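Local coordinates for protein lactaldehyde dehydrogenase (Methanocaldococcus jannaschii, PDB 3PQA) that oxidises lactaldehyde to lactate with NAD as the preferred cofactor, a step in coenzyme F420 biosynthesis, and works as a homotetramer, at residues K265-S277 against C365-I377. Numbering follows the deposited sequence.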
loop_
_atom_site.group_PDB
_atom_site.type_symbol
_atom_site.label_atom_id
_atom_site.label_comp_id
_atom_site.label_asym_id
_atom_site.label_seq_id
_atom_site.Cartn_x
_atom_site.Cartn_y
_atom_site.Cartn_z
ATOM N N LYS B 265 20.833 -29.438 0.473
ATOM C CA LYS B 265 19.434 -29.304 0.034
ATOM C C LYS B 265 19.339 -28.594 -1.318
ATOM O O LYS B 265 18.721 -29.097 -2.262
ATOM C CB LYS B 265 18.602 -28.538 1.077
ATOM C CG LYS B 265 18.405 -29.293 2.379
ATOM C CD LYS B 265 17.478 -28.528 3.306
ATOM C CE LYS B 265 17.891 -28.652 4.784
ATOM N NZ LYS B 265 17.363 -29.862 5.477
ATOM N N GLY B 266 19.974 -27.427 -1.413
ATOM C CA GLY B 266 19.891 -26.591 -2.612
ATOM C C GLY B 266 20.465 -27.269 -3.847
ATOM O O GLY B 266 19.984 -27.055 -4.973
ATOM N N SER B 267 21.495 -28.083 -3.628
ATOM C CA SER B 267 22.150 -28.816 -4.704
ATOM C C SER B 267 21.362 -30.025 -5.174
ATOM O O SER B 267 21.361 -30.331 -6.373
ATOM C CB SER B 267 23.532 -29.292 -4.241
ATOM O OG SER B 267 24.398 -28.188 -4.097
ATOM N N PHE B 268 20.694 -30.710 -4.246
ATOM C CA PHE B 268 20.230 -32.065 -4.553
ATOM C C PHE B 268 18.738 -32.335 -4.448
ATOM O O PHE B 268 18.271 -33.364 -4.928
ATOM C CB PHE B 268 21.069 -33.104 -3.798
ATOM C CG PHE B 268 22.547 -33.004 -4.103
ATOM C CD1 PHE B 268 23.015 -33.169 -5.410
ATOM C CD2 PHE B 268 23.462 -32.701 -3.101
ATOM C CE1 PHE B 268 24.367 -33.060 -5.714
ATOM C CE2 PHE B 268 24.831 -32.600 -3.388
ATOM C CZ PHE B 268 25.280 -32.779 -4.710
ATOM N N ILE B 269 17.979 -31.412 -3.859
ATOM C CA ILE B 269 16.519 -31.476 -3.958
ATOM C C ILE B 269 16.084 -31.662 -5.422
ATOM O O ILE B 269 16.592 -30.986 -6.322
ATOM C CB ILE B 269 15.855 -30.216 -3.335
ATOM C CG1 ILE B 269 15.817 -30.339 -1.809
ATOM C CG2 ILE B 269 14.427 -29.969 -3.897
ATOM C CD1 ILE B 269 14.821 -31.374 -1.272
ATOM N N TYR B 270 15.132 -32.580 -5.621
ATOM C CA TYR B 270 14.625 -32.984 -6.943
ATOM C C TYR B 270 15.738 -33.184 -7.982
ATOM O O TYR B 270 15.596 -32.829 -9.153
ATOM C CB TYR B 270 13.485 -32.055 -7.433
ATOM C CG TYR B 270 12.711 -32.617 -8.628
ATOM C CD1 TYR B 270 12.284 -33.951 -8.652
ATOM C CD2 TYR B 270 12.424 -31.824 -9.728
ATOM C CE1 TYR B 270 11.578 -34.465 -9.746
ATOM C CE2 TYR B 270 11.726 -32.331 -10.833
ATOM C CZ TYR B 270 11.301 -33.648 -10.830
ATOM O OH TYR B 270 10.621 -34.145 -11.927
ATOM N N ALA B 271 16.840 -33.790 -7.537
ATOM C CA ALA B 271 17.982 -34.112 -8.417
ATOM C C ALA B 271 18.520 -32.882 -9.159
ATOM O O ALA B 271 19.014 -32.982 -10.280
ATOM C CB ALA B 271 17.607 -35.243 -9.400
ATOM N N GLY B 272 18.388 -31.705 -8.544
ATOM C CA GLY B 272 18.835 -30.457 -9.154
ATOM C C GLY B 272 17.952 -29.911 -10.276
ATOM O O GLY B 272 18.346 -28.969 -10.975
ATOM N N GLN B 273 16.760 -30.488 -10.457
ATOM C CA GLN B 273 15.862 -30.062 -11.535
ATOM C C GLN B 273 14.922 -28.957 -11.044
ATOM O O GLN B 273 13.700 -29.052 -11.181
ATOM C CB GLN B 273 15.059 -31.243 -12.089
ATOM C CG GLN B 273 15.938 -32.397 -12.536
ATOM C CD GLN B 273 15.135 -33.602 -12.977
ATOM O OE1 GLN B 273 15.103 -33.930 -14.168
ATOM N NE2 GLN B 273 14.467 -34.255 -12.035
ATOM N N VAL B 274 15.504 -27.912 -10.458
ATOM C CA VAL B 274 14.719 -26.759 -9.996
ATOM C C VAL B 274 15.326 -25.498 -10.606
ATOM O O VAL B 274 16.557 -25.386 -10.708
ATOM C CB VAL B 274 14.679 -26.638 -8.445
ATOM C CG1 VAL B 274 13.526 -25.721 -8.000
ATOM C CG2 VAL B 274 14.562 -28.001 -7.772
ATOM N N CYS B 275 14.487 -24.549 -11.025
ATOM C CA CYS B 275 15.037 -23.348 -11.656
ATOM C C CYS B 275 15.980 -22.602 -10.717
ATOM O O CYS B 275 16.865 -21.901 -11.184
ATOM C CB CYS B 275 13.962 -22.403 -12.161
ATOM S SG CYS B 275 12.857 -21.885 -10.914
ATOM N N ILE B 276 15.774 -22.748 -9.403
ATOM C CA ILE B 276 16.621 -22.083 -8.395
ATOM C C ILE B 276 17.627 -23.015 -7.676
ATOM O O ILE B 276 18.228 -22.633 -6.662
ATOM C CB ILE B 276 15.778 -21.273 -7.366
ATOM C CG1 ILE B 276 14.648 -22.120 -6.781
ATOM C CG2 ILE B 276 15.239 -19.994 -8.013
ATOM C CD1 ILE B 276 13.826 -21.392 -5.714
ATOM N N SER B 277 17.804 -24.223 -8.217
ATOM C CA SER B 277 18.846 -25.152 -7.767
ATOM C C SER B 277 20.228 -24.513 -7.804
ATOM O O SER B 277 20.503 -23.616 -8.610
ATOM C CB SER B 277 18.886 -26.409 -8.661
ATOM O OG SER B 277 17.701 -27.171 -8.531
ATOM N N CYS B 365 30.129 -23.426 -15.141
ATOM C CA CYS B 365 29.834 -22.075 -14.637
ATOM C C CYS B 365 28.912 -21.275 -15.578
ATOM O O CYS B 365 28.420 -20.204 -15.216
ATOM C CB CYS B 365 31.126 -21.297 -14.383
ATOM S SG CYS B 365 32.185 -22.029 -13.130
ATOM N N LYS B 366 28.694 -21.790 -16.787
ATOM C CA LYS B 366 27.893 -21.084 -17.774
ATOM C C LYS B 366 26.679 -21.892 -18.213
ATOM O O LYS B 366 25.854 -21.402 -18.973
ATOM C CB LYS B 366 28.747 -20.729 -19.004
ATOM C CG LYS B 366 29.840 -19.692 -18.748
ATOM C CD LYS B 366 29.242 -18.305 -18.394
ATOM C CE LYS B 366 30.294 -17.175 -18.446
ATOM N NZ LYS B 366 30.761 -16.881 -19.838
ATOM N N THR B 367 26.560 -23.117 -17.722
ATOM C CA THR B 367 25.566 -24.052 -18.242
ATOM C C THR B 367 24.575 -24.473 -17.165
ATOM O O THR B 367 24.965 -25.014 -16.122
ATOM C CB THR B 367 26.258 -25.306 -18.844
ATOM O OG1 THR B 367 27.228 -24.901 -19.819
ATOM C CG2 THR B 367 25.245 -26.254 -19.492
ATOM N N GLU B 368 23.290 -24.226 -17.416
ATOM C CA GLU B 368 22.241 -24.759 -16.550
ATOM C C GLU B 368 22.013 -26.230 -16.892
ATOM O O GLU B 368 21.496 -26.546 -17.974
ATOM C CB GLU B 368 20.932 -23.970 -16.693
ATOM C CG GLU B 368 19.842 -24.451 -15.741
ATOM C CD GLU B 368 18.532 -23.673 -15.851
ATOM O OE1 GLU B 368 18.166 -23.232 -16.962
ATOM O OE2 GLU B 368 17.862 -23.517 -14.821
ATOM N N THR B 369 22.392 -27.123 -15.981
ATOM C CA THR B 369 22.340 -28.560 -16.272
ATOM C C THR B 369 21.039 -29.227 -15.796
ATOM O O THR B 369 20.728 -30.332 -16.211
ATOM C CB THR B 369 23.556 -29.317 -15.678
ATOM O OG1 THR B 369 23.571 -29.154 -14.261
ATOM C CG2 THR B 369 24.876 -28.818 -16.278
ATOM N N PHE B 370 20.283 -28.576 -14.913
ATOM C CA PHE B 370 19.089 -29.214 -14.340
ATOM C C PHE B 370 19.429 -30.642 -13.910
ATOM O O PHE B 370 18.814 -31.624 -14.357
ATOM C CB PHE B 370 17.926 -29.204 -15.345
ATOM C CG PHE B 370 16.757 -28.356 -14.916
ATOM C CD1 PHE B 370 16.946 -27.031 -14.518
ATOM C CD2 PHE B 370 15.472 -28.882 -14.916
ATOM C CE1 PHE B 370 15.870 -26.251 -14.125
ATOM C CE2 PHE B 370 14.388 -28.106 -14.520
ATOM C CZ PHE B 370 14.591 -26.793 -14.119
ATOM N N ALA B 371 20.460 -30.753 -13.080
ATOM C CA ALA B 371 21.018 -32.054 -12.720
ATOM C C ALA B 371 21.777 -31.935 -11.411
ATOM O O ALA B 371 22.130 -30.822 -10.997
ATOM C CB ALA B 371 21.955 -32.540 -13.804
ATOM N N PRO B 372 22.050 -33.080 -10.757
ATOM C CA PRO B 372 22.724 -33.007 -9.458
ATOM C C PRO B 372 24.242 -32.915 -9.624
ATOM O O PRO B 372 24.981 -33.745 -9.098
ATOM C CB PRO B 372 22.318 -34.320 -8.790
ATOM C CG PRO B 372 22.199 -35.288 -9.964
ATOM C CD PRO B 372 21.636 -34.461 -11.095
ATOM N N VAL B 373 24.676 -31.905 -10.375
ATOM C CA VAL B 373 26.080 -31.680 -10.733
ATOM C C VAL B 373 26.502 -30.299 -10.224
ATOM O O VAL B 373 25.997 -29.275 -10.705
ATOM C CB VAL B 373 26.297 -31.739 -12.271
ATOM C CG1 VAL B 373 27.732 -31.374 -12.634
ATOM C CG2 VAL B 373 25.919 -33.112 -12.825
ATOM N N ILE B 374 27.435 -30.286 -9.267
ATOM C CA ILE B 374 27.823 -29.064 -8.570
ATOM C C ILE B 374 29.301 -28.714 -8.775
ATOM O O ILE B 374 30.185 -29.408 -8.246
ATOM C CB ILE B 374 27.558 -29.169 -7.049
ATOM C CG1 ILE B 374 26.153 -29.734 -6.756
ATOM C CG2 ILE B 374 27.836 -27.814 -6.348
ATOM C CD1 ILE B 374 24.975 -28.916 -7.366
ATOM N N PRO B 375 29.569 -27.636 -9.535
ATOM C CA PRO B 375 30.923 -27.089 -9.621
ATOM C C PRO B 375 31.207 -26.198 -8.422
ATOM O O PRO B 375 30.349 -25.396 -8.009
ATOM C CB PRO B 375 30.889 -26.255 -10.893
ATOM C CG PRO B 375 29.439 -25.788 -10.967
ATOM C CD PRO B 375 28.607 -26.886 -10.370
ATOM N N ILE B 376 32.401 -26.364 -7.861
ATOM C CA ILE B 376 32.864 -25.560 -6.739
ATOM C C ILE B 376 34.112 -24.830 -7.213
ATOM O O ILE B 376 35.014 -25.458 -7.777
ATOM C CB ILE B 376 33.214 -26.436 -5.513
ATOM C CG1 ILE B 376 31.956 -27.169 -5.005
ATOM C CG2 ILE B 376 33.848 -25.572 -4.400
ATOM C CD1 ILE B 376 32.215 -28.239 -3.964
ATOM N N ILE B 377 34.154 -23.515 -6.998
ATOM C CA ILE B 377 35.269 -22.691 -7.428
ATOM C C ILE B 377 35.851 -22.008 -6.212
ATOM O O ILE B 377 35.143 -21.275 -5.512
ATOM C CB ILE B 377 34.834 -21.602 -8.441
ATOM C CG1 ILE B 377 34.159 -22.219 -9.672
ATOM C CG2 ILE B 377 36.021 -20.690 -8.811
ATOM C CD1 ILE B 377 32.649 -22.484 -9.489
HETATM O O HOH W 1 20.783 -28.067 -11.442
HETATM O O HOH W 2 18.785 -24.372 -12.454
#
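In the active site of this aldehyde dehydrogenase, the loop bearing Cys-275, the catalytic cysteine by similarity, packs against one face of the ring of Phe-370 from the Glu-Thr-Phe-Ala-Pro segment that leads into strand 373-379. That face covers the backbone of Gln-273 and Val-274: Gln-273 CA sits 3.9 Å from the ring centroid and 22° off its normal, a CH-pi contact, and Val-274 N lies over the same face toward the rim. An alanine in place of Phe-370 would probably leave the Gln-273 to Val-274 peptide without cover on that side, freer to shift just ahead of the cysteine. Water links the loops. One molecule is hydrogen-bonded to Val-274 O and, at 2.7 Å, to Glu-368 OE2, which also accepts from Gly-244 N; Glu-368 reaches it through an extended chain, with CG anti to the backbone N (chi1 -177°). A second is hydrogen-bonded to Gly-272 O and accepts from Ala-371 N. Gly-272 has a positive phi (75°), and a CB there would collide with Ala-371 O, so the site suits glycine. Farther from the cysteine, the end of helix 256-268 meets Pro-372 and strand 373-379: Phe-268 CD1 touches Pro-372 CB at 3.6 Å, Pro-372 O lies at the ring edge, and Ser-267 CB presses tightly on Ile-374 CD1 at 3.5 Å.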